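Local coordinates for protein transcription factor GAMBIF1 (Anopheles gambiae, PDB 1BVO) that binds DNA through its Rel homology specificity domain, the part crystallised here, and, as a Dorsal homologue, probably activates transcription by RNA polymerase II, at residues Y2-F16 with L163-K175. Sequence-based numbering, arbitrary orientation.
Sequences YVEITEQPHPKALRF and LTPVVSDIIYDKK. With nucleotides of chain A; nucleotides of chain B.
Asp173 covers one face of the Phe16 ring: CB stands over its centre, 3.5 Å from the centroid, a CH-pi contact, and the carboxylate is stacked on the ring, planes 11° apart. With CG anti to the backbone N (chi1 -172°), the Asp173 carboxylate also reaches back to the main chain, where Phe16 N donates to OD1 over 3.3 Å from above the carboxylate plane. At the ring edge, Phe16 CZ meets Ile171 CG2. A second stack pairs the Gln8 amide with the Asp169 carboxylate, planes 18° apart; Gln8 OE1 takes a nearly straight bond from Asp169 N (2.9 Å), while NE2 gives to a water that also binds Val167 O. Both segments belong to the immunoglobulin-like Rel homology domain, where they leave the outermost strands 2-7 and 159-172 of two different antiparallel sheets and run side by side to the DNA. Along this path Ile5 CD1 packs on Val166 CG1, Pro9 CB rests on Ile171 CD1, and Tyr172 N donates to Pro11 O (2.8 Å). The Arg15 guanidinium has the N7/C8 edge of DG4 of chain A over one face, offset toward the rim, and DG5 of chain A at its edge: NH1 donates to DG5 O6 (2.8 Å) and NH2 to DG5 N7 (3.3 Å), a bidentate reading of guanine. Water joins NH2 to Lys174 O, and extended Lys174 carries NZ to DG4 OP2 (2.8 Å).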
loop_
_atom_site.group_PDB
_atom_site.type_symbol
_atom_site.label_atom_id
_atom_site.label_comp_id
_atom_site.label_asym_id
_atom_site.label_seq_id
_atom_site.Cartn_x
_atom_site.Cartn_y
_atom_site.Cartn_z
ATOM N N TYR C 2 -14.268 -34.978 22.148
ATOM C CA TYR C 2 -14.612 -33.809 21.346
ATOM C C TYR C 2 -14.120 -32.599 22.126
ATOM O O TYR C 2 -13.855 -32.696 23.325
ATOM C CB TYR C 2 -16.129 -33.730 21.123
ATOM C CG TYR C 2 -16.928 -33.390 22.359
ATOM C CD1 TYR C 2 -17.379 -34.392 23.221
ATOM C CD2 TYR C 2 -17.223 -32.060 22.676
ATOM C CE1 TYR C 2 -18.104 -34.078 24.372
ATOM C CE2 TYR C 2 -17.942 -31.736 23.816
ATOM C CZ TYR C 2 -18.377 -32.746 24.662
ATOM O OH TYR C 2 -19.051 -32.420 25.816
ATOM N N VAL C 3 -14.038 -31.454 21.465
ATOM C CA VAL C 3 -13.558 -30.247 22.108
ATOM C C VAL C 3 -14.676 -29.261 22.373
ATOM O O VAL C 3 -15.568 -29.084 21.543
ATOM C CB VAL C 3 -12.503 -29.549 21.235
ATOM C CG1 VAL C 3 -11.679 -28.598 22.080
ATOM C CG2 VAL C 3 -11.628 -30.579 20.555
ATOM N N GLU C 4 -14.639 -28.630 23.536
ATOM C CA GLU C 4 -15.641 -27.645 23.873
ATOM C C GLU C 4 -14.947 -26.304 23.931
ATOM O O GLU C 4 -13.816 -26.215 24.405
ATOM C CB GLU C 4 -16.256 -27.951 25.231
ATOM C CG GLU C 4 -17.293 -26.931 25.683
ATOM C CD GLU C 4 -17.576 -26.984 27.166
ATOM O OE1 GLU C 4 -17.245 -27.996 27.816
ATOM O OE2 GLU C 4 -18.128 -26.001 27.695
ATOM N N ILE C 5 -15.563 -25.283 23.350
ATOM C CA ILE C 5 -14.979 -23.955 23.405
ATOM C C ILE C 5 -15.536 -23.281 24.636
ATOM O O ILE C 5 -16.547 -22.585 24.572
ATOM C CB ILE C 5 -15.309 -23.159 22.172
ATOM C CG1 ILE C 5 -14.832 -23.944 20.959
ATOM C CG2 ILE C 5 -14.703 -21.756 22.274
ATOM C CD1 ILE C 5 -14.781 -23.148 19.709
ATOM N N THR C 6 -14.839 -23.454 25.750
ATOM C CA THR C 6 -15.271 -22.925 27.032
ATOM C C THR C 6 -15.308 -21.416 27.192
ATOM O O THR C 6 -16.054 -20.901 28.027
ATOM C CB THR C 6 -14.506 -23.594 28.180
ATOM O OG1 THR C 6 -13.098 -23.353 28.043
ATOM C CG2 THR C 6 -14.759 -25.100 28.149
ATOM N N GLU C 7 -14.464 -20.703 26.465
ATOM C CA GLU C 7 -14.529 -19.253 26.519
ATOM C C GLU C 7 -14.231 -18.830 25.116
ATOM O O GLU C 7 -13.223 -19.205 24.524
ATOM C CB GLU C 7 -13.593 -18.602 27.550
ATOM C CG GLU C 7 -13.352 -17.100 27.303
ATOM C CD GLU C 7 -13.937 -16.168 28.346
ATOM O OE1 GLU C 7 -13.511 -16.194 29.512
ATOM O OE2 GLU C 7 -14.805 -15.355 27.990
ATOM N N GLN C 8 -15.244 -18.206 24.547
ATOM C CA GLN C 8 -15.233 -17.737 23.190
ATOM C C GLN C 8 -14.536 -16.424 23.030
ATOM O O GLN C 8 -14.568 -15.559 23.912
ATOM C CB GLN C 8 -16.665 -17.587 22.710
ATOM C CG GLN C 8 -17.349 -18.892 22.495
ATOM C CD GLN C 8 -17.110 -19.438 21.119
ATOM O OE1 GLN C 8 -16.414 -18.825 20.297
ATOM N NE2 GLN C 8 -17.672 -20.612 20.852
ATOM N N PRO C 9 -13.902 -16.244 21.879
ATOM C CA PRO C 9 -13.203 -14.999 21.623
ATOM C C PRO C 9 -14.189 -13.857 21.576
ATOM O O PRO C 9 -15.324 -13.998 21.112
ATOM C CB PRO C 9 -12.550 -15.240 20.264
ATOM C CG PRO C 9 -13.426 -16.293 19.627
ATOM C CD PRO C 9 -13.710 -17.202 20.782
ATOM N N HIS C 10 -13.800 -12.753 22.193
ATOM C CA HIS C 10 -14.629 -11.579 22.165
ATOM C C HIS C 10 -14.622 -11.206 20.694
ATOM O O HIS C 10 -13.559 -10.994 20.102
ATOM C CB HIS C 10 -14.027 -10.454 22.987
ATOM C CG HIS C 10 -14.910 -9.257 23.063
ATOM N ND1 HIS C 10 -15.603 -8.905 24.207
ATOM C CD2 HIS C 10 -15.283 -8.371 22.117
ATOM C CE1 HIS C 10 -16.363 -7.858 23.955
ATOM N NE2 HIS C 10 -16.187 -7.512 22.687
ATOM N N PRO C 11 -15.812 -11.029 20.109
ATOM C CA PRO C 11 -16.053 -10.682 18.704
ATOM C C PRO C 11 -15.649 -9.284 18.215
ATOM O O PRO C 11 -15.637 -9.044 17.007
ATOM C CB PRO C 11 -17.559 -10.845 18.600
ATOM C CG PRO C 11 -18.001 -10.278 19.914
ATOM C CD PRO C 11 -17.081 -11.010 20.863
ATOM N N LYS C 12 -15.321 -8.374 19.126
ATOM C CA LYS C 12 -14.980 -6.987 18.765
ATOM C C LYS C 12 -14.030 -6.346 19.767
ATOM O O LYS C 12 -14.324 -5.264 20.286
ATOM C CB LYS C 12 -16.247 -6.125 18.785
ATOM C CG LYS C 12 -17.107 -6.118 17.541
ATOM C CD LYS C 12 -16.554 -5.173 16.500
ATOM C CE LYS C 12 -17.679 -4.714 15.580
ATOM N NZ LYS C 12 -17.174 -4.361 14.213
ATOM N N ALA C 13 -12.905 -6.976 20.059
ATOM C CA ALA C 13 -12.024 -6.375 21.044
ATOM C C ALA C 13 -10.561 -6.317 20.684
ATOM O O ALA C 13 -9.719 -6.021 21.533
ATOM C CB ALA C 13 -12.197 -7.059 22.367
ATOM N N LEU C 14 -10.248 -6.523 19.415
ATOM C CA LEU C 14 -8.853 -6.484 19.014
ATOM C C LEU C 14 -8.722 -6.033 17.585
ATOM O O LEU C 14 -9.467 -6.489 16.711
ATOM C CB LEU C 14 -8.200 -7.866 19.181
ATOM C CG LEU C 14 -6.728 -7.996 18.771
ATOM C CD1 LEU C 14 -5.843 -7.231 19.739
ATOM C CD2 LEU C 14 -6.318 -9.458 18.730
ATOM N N ARG C 15 -7.842 -5.071 17.362
ATOM C CA ARG C 15 -7.604 -4.617 16.021
ATOM C C ARG C 15 -6.601 -5.579 15.428
ATOM O O ARG C 15 -5.661 -6.022 16.098
ATOM C CB ARG C 15 -7.072 -3.190 16.024
ATOM C CG ARG C 15 -5.937 -2.939 15.037
ATOM C CD ARG C 15 -6.354 -1.956 13.975
ATOM N NE ARG C 15 -7.008 -0.797 14.585
ATOM C CZ ARG C 15 -6.601 0.455 14.419
ATOM N NH1 ARG C 15 -5.555 0.717 13.663
ATOM N NH2 ARG C 15 -7.247 1.447 15.019
ATOM N N PHE C 16 -6.861 -5.956 14.186
ATOM C CA PHE C 16 -6.011 -6.854 13.423
ATOM C C PHE C 16 -4.882 -5.955 12.934
ATOM O O PHE C 16 -5.114 -4.786 12.569
ATOM C CB PHE C 16 -6.771 -7.414 12.204
ATOM C CG PHE C 16 -8.001 -8.233 12.541
ATOM C CD1 PHE C 16 -8.443 -8.386 13.854
ATOM C CD2 PHE C 16 -8.732 -8.832 11.523
ATOM C CE1 PHE C 16 -9.603 -9.131 14.139
ATOM C CE2 PHE C 16 -9.883 -9.571 11.790
ATOM C CZ PHE C 16 -10.326 -9.721 13.104
ATOM N N LEU C 163 -9.654 -35.192 16.237
ATOM C CA LEU C 163 -11.027 -35.056 16.693
ATOM C C LEU C 163 -11.551 -34.098 15.632
ATOM O O LEU C 163 -10.771 -33.478 14.904
ATOM C CB LEU C 163 -11.105 -34.401 18.073
ATOM C CG LEU C 163 -10.493 -35.173 19.243
ATOM C CD1 LEU C 163 -10.926 -34.548 20.557
ATOM C CD2 LEU C 163 -10.916 -36.635 19.184
ATOM N N THR C 164 -12.867 -33.956 15.548
ATOM C CA THR C 164 -13.462 -33.087 14.543
ATOM C C THR C 164 -13.245 -31.608 14.832
ATOM O O THR C 164 -13.484 -31.149 15.951
ATOM C CB THR C 164 -14.974 -33.395 14.343
ATOM O OG1 THR C 164 -15.751 -32.204 14.495
ATOM C CG2 THR C 164 -15.466 -34.448 15.333
ATOM N N PRO C 165 -12.797 -30.847 13.810
ATOM C CA PRO C 165 -12.548 -29.413 13.924
ATOM C C PRO C 165 -13.769 -28.750 14.516
ATOM O O PRO C 165 -14.908 -29.145 14.277
ATOM C CB PRO C 165 -12.329 -28.991 12.477
ATOM C CG PRO C 165 -11.674 -30.196 11.888
ATOM C CD PRO C 165 -12.547 -31.304 12.436
ATOM N N VAL C 166 -13.509 -27.770 15.355
ATOM C CA VAL C 166 -14.553 -27.025 16.018
ATOM C C VAL C 166 -14.249 -25.574 15.694
ATOM O O VAL C 166 -13.086 -25.145 15.676
ATOM C CB VAL C 166 -14.572 -27.350 17.527
ATOM C CG1 VAL C 166 -15.127 -26.204 18.322
ATOM C CG2 VAL C 166 -15.428 -28.591 17.742
ATOM N N VAL C 167 -15.302 -24.849 15.355
ATOM C CA VAL C 167 -15.160 -23.471 14.957
ATOM C C VAL C 167 -15.761 -22.550 16.022
ATOM O O VAL C 167 -16.704 -22.929 16.716
ATOM C CB VAL C 167 -15.747 -23.305 13.537
ATOM C CG1 VAL C 167 -16.616 -22.081 13.422
ATOM C CG2 VAL C 167 -14.624 -23.308 12.520
ATOM N N SER C 168 -15.083 -21.423 16.230
ATOM C CA SER C 168 -15.463 -20.410 17.208
ATOM C C SER C 168 -16.421 -19.412 16.594
ATOM O O SER C 168 -16.508 -19.285 15.357
ATOM C CB SER C 168 -14.220 -19.626 17.622
ATOM O OG SER C 168 -13.781 -18.804 16.543
ATOM N N ASP C 169 -17.063 -18.626 17.449
ATOM C CA ASP C 169 -17.962 -17.602 16.956
ATOM C C ASP C 169 -17.120 -16.622 16.170
ATOM O O ASP C 169 -15.886 -16.621 16.291
ATOM C CB ASP C 169 -18.677 -16.904 18.105
ATOM C CG ASP C 169 -19.566 -17.857 18.890
ATOM O OD1 ASP C 169 -19.683 -19.041 18.492
ATOM O OD2 ASP C 169 -20.148 -17.421 19.906
ATOM N N ILE C 170 -17.762 -15.798 15.356
ATOM C CA ILE C 170 -17.006 -14.867 14.556
ATOM C C ILE C 170 -16.289 -13.769 15.330
ATOM O O ILE C 170 -16.772 -13.271 16.356
ATOM C CB ILE C 170 -17.865 -14.274 13.455
ATOM C CG1 ILE C 170 -18.415 -15.416 12.601
ATOM C CG2 ILE C 170 -17.033 -13.326 12.595
ATOM C CD1 ILE C 170 -19.610 -15.047 11.769
ATOM N N ILE C 171 -15.092 -13.455 14.844
ATOM C CA ILE C 171 -14.236 -12.399 15.380
ATOM C C ILE C 171 -14.183 -11.357 14.257
ATOM O O ILE C 171 -13.763 -11.676 13.129
ATOM C CB ILE C 171 -12.809 -12.895 15.634
ATOM C CG1 ILE C 171 -12.794 -13.889 16.780
ATOM C CG2 ILE C 171 -11.887 -11.722 15.925
ATOM C CD1 ILE C 171 -11.502 -14.636 16.877
ATOM N N TYR C 172 -14.594 -10.133 14.599
ATOM C CA TYR C 172 -14.676 -8.989 13.695
ATOM C C TYR C 172 -13.603 -7.933 13.924
ATOM O O TYR C 172 -13.501 -7.389 15.021
ATOM C CB TYR C 172 -16.039 -8.298 13.876
ATOM C CG TYR C 172 -17.265 -9.145 13.582
ATOM C CD1 TYR C 172 -17.475 -9.667 12.307
ATOM C CD2 TYR C 172 -18.202 -9.441 14.577
ATOM C CE1 TYR C 172 -18.568 -10.465 12.030
ATOM C CE2 TYR C 172 -19.315 -10.251 14.303
ATOM C CZ TYR C 172 -19.481 -10.761 13.023
ATOM O OH TYR C 172 -20.516 -11.614 12.732
ATOM N N ASP C 173 -12.871 -7.553 12.880
ATOM C CA ASP C 173 -11.836 -6.519 13.025
ATOM C C ASP C 173 -12.415 -5.216 13.556
ATOM O O ASP C 173 -13.271 -4.572 12.926
ATOM C CB ASP C 173 -11.094 -6.244 11.709
ATOM C CG ASP C 173 -9.895 -5.316 11.891
ATOM O OD1 ASP C 173 -9.684 -4.785 13.000
ATOM O OD2 ASP C 173 -9.138 -5.135 10.921
ATOM N N LYS C 174 -11.939 -4.858 14.740
ATOM C CA LYS C 174 -12.345 -3.672 15.454
ATOM C C LYS C 174 -11.690 -2.417 14.873
ATOM O O LYS C 174 -10.510 -2.144 15.141
ATOM C CB LYS C 174 -11.975 -3.826 16.934
ATOM C CG LYS C 174 -12.373 -2.645 17.777
ATOM C CD LYS C 174 -11.964 -2.770 19.223
ATOM C CE LYS C 174 -12.192 -1.432 19.898
ATOM N NZ LYS C 174 -11.595 -1.318 21.238
ATOM N N LYS C 175 -12.478 -1.649 14.111
ATOM C CA LYS C 175 -12.030 -0.405 13.471
ATOM C C LYS C 175 -10.664 -0.544 12.799
ATOM O O LYS C 175 -10.579 -1.383 11.879
ATOM C CB LYS C 175 -12.042 0.757 14.483
ATOM C CG LYS C 175 -11.818 2.160 13.892
ATOM C CD LYS C 175 -10.347 2.501 13.702
ATOM C CE LYS C 175 -10.192 3.894 13.134
ATOM N NZ LYS C 175 -8.898 4.068 12.411
ATOM P P DG A 4 -8.802 0.853 22.378
ATOM O OP1 DG A 4 -10.067 1.298 23.078
ATOM O OP2 DG A 4 -8.981 -0.500 21.754
ATOM O "O5'" DG A 4 -8.639 2.055 21.406
ATOM C "C5'" DG A 4 -8.317 3.325 21.896
ATOM C "C4'" DG A 4 -7.915 4.183 20.706
ATOM O "O4'" DG A 4 -6.682 3.718 20.086
ATOM C "C3'" DG A 4 -8.899 4.019 19.565
ATOM O "O3'" DG A 4 -9.077 5.319 19.012
ATOM C "C2'" DG A 4 -8.170 3.145 18.528
ATOM C "C1'" DG A 4 -6.769 3.739 18.694
ATOM N N9 DG A 4 -5.630 3.003 18.103
ATOM C C8 DG A 4 -5.347 1.663 17.899
ATOM N N7 DG A 4 -4.204 1.354 17.330
ATOM C C5 DG A 4 -3.683 2.663 17.115
ATOM C C6 DG A 4 -2.447 3.034 16.511
ATOM O O6 DG A 4 -1.613 2.203 16.044
ATOM N N1 DG A 4 -2.245 4.400 16.483
ATOM C C2 DG A 4 -3.180 5.277 16.989
ATOM N N2 DG A 4 -2.721 6.548 16.861
ATOM N N3 DG A 4 -4.331 4.964 17.545
ATOM C C4 DG A 4 -4.499 3.636 17.587
ATOM P P DG A 5 -10.572 5.528 18.419
ATOM O OP1 DG A 5 -11.559 5.819 19.480
ATOM O OP2 DG A 5 -10.801 4.325 17.561
ATOM O "O5'" DG A 5 -10.306 6.854 17.599
ATOM C "C5'" DG A 5 -9.623 7.910 18.252
ATOM C "C4'" DG A 5 -8.728 8.669 17.351
ATOM O "O4'" DG A 5 -7.446 8.208 16.930
ATOM C "C3'" DG A 5 -9.214 9.399 16.100
ATOM O "O3'" DG A 5 -8.394 10.571 15.845
ATOM C "C2'" DG A 5 -8.763 8.326 15.076
ATOM C "C1'" DG A 5 -7.308 8.223 15.511
ATOM N N9 DG A 5 -6.709 6.919 15.104
ATOM C C8 DG A 5 -7.307 5.696 15.401
ATOM N N7 DG A 5 -6.656 4.652 14.966
ATOM C C5 DG A 5 -5.493 5.202 14.480
ATOM C C6 DG A 5 -4.398 4.444 13.965
ATOM O O6 DG A 5 -4.361 3.227 13.857
ATOM N N1 DG A 5 -3.402 5.205 13.415
ATOM C C2 DG A 5 -3.458 6.585 13.586
ATOM N N2 DG A 5 -2.313 7.001 13.066
ATOM N N3 DG A 5 -4.421 7.356 14.121
ATOM C C4 DG A 5 -5.511 6.537 14.579
ATOM P P DT B 6 -8.590 11.642 14.525
ATOM O OP1 DT B 6 -8.283 13.070 14.783
ATOM O OP2 DT B 6 -9.888 11.262 13.911
ATOM O "O5'" DT B 6 -7.411 11.038 13.659
ATOM C "C5'" DT B 6 -6.079 11.180 14.103
ATOM C "C4'" DT B 6 -5.199 11.474 12.919
ATOM O "O4'" DT B 6 -4.647 10.241 12.412
ATOM C "C3'" DT B 6 -5.992 12.103 11.784
ATOM O "O3'" DT B 6 -5.344 13.310 11.365
ATOM C "C2'" DT B 6 -6.193 10.967 10.787
ATOM C "C1'" DT B 6 -5.052 9.989 11.076
ATOM N N1 DT B 6 -5.395 8.551 10.998
ATOM C C2 DT B 6 -4.446 7.642 10.539
ATOM O O2 DT B 6 -3.352 7.978 10.117
ATOM N N3 DT B 6 -4.846 6.326 10.584
ATOM C C4 DT B 6 -6.059 5.839 11.020
ATOM O O4 DT B 6 -6.280 4.616 11.014
ATOM C C5 DT B 6 -7.005 6.850 11.442
ATOM C C7 DT B 6 -8.361 6.439 11.898
ATOM C C6 DT B 6 -6.626 8.128 11.424
HETATM O O HOH W 1 -18.539 -22.212 18.533
HETATM O O HOH W 2 -9.301 0.374 16.644
#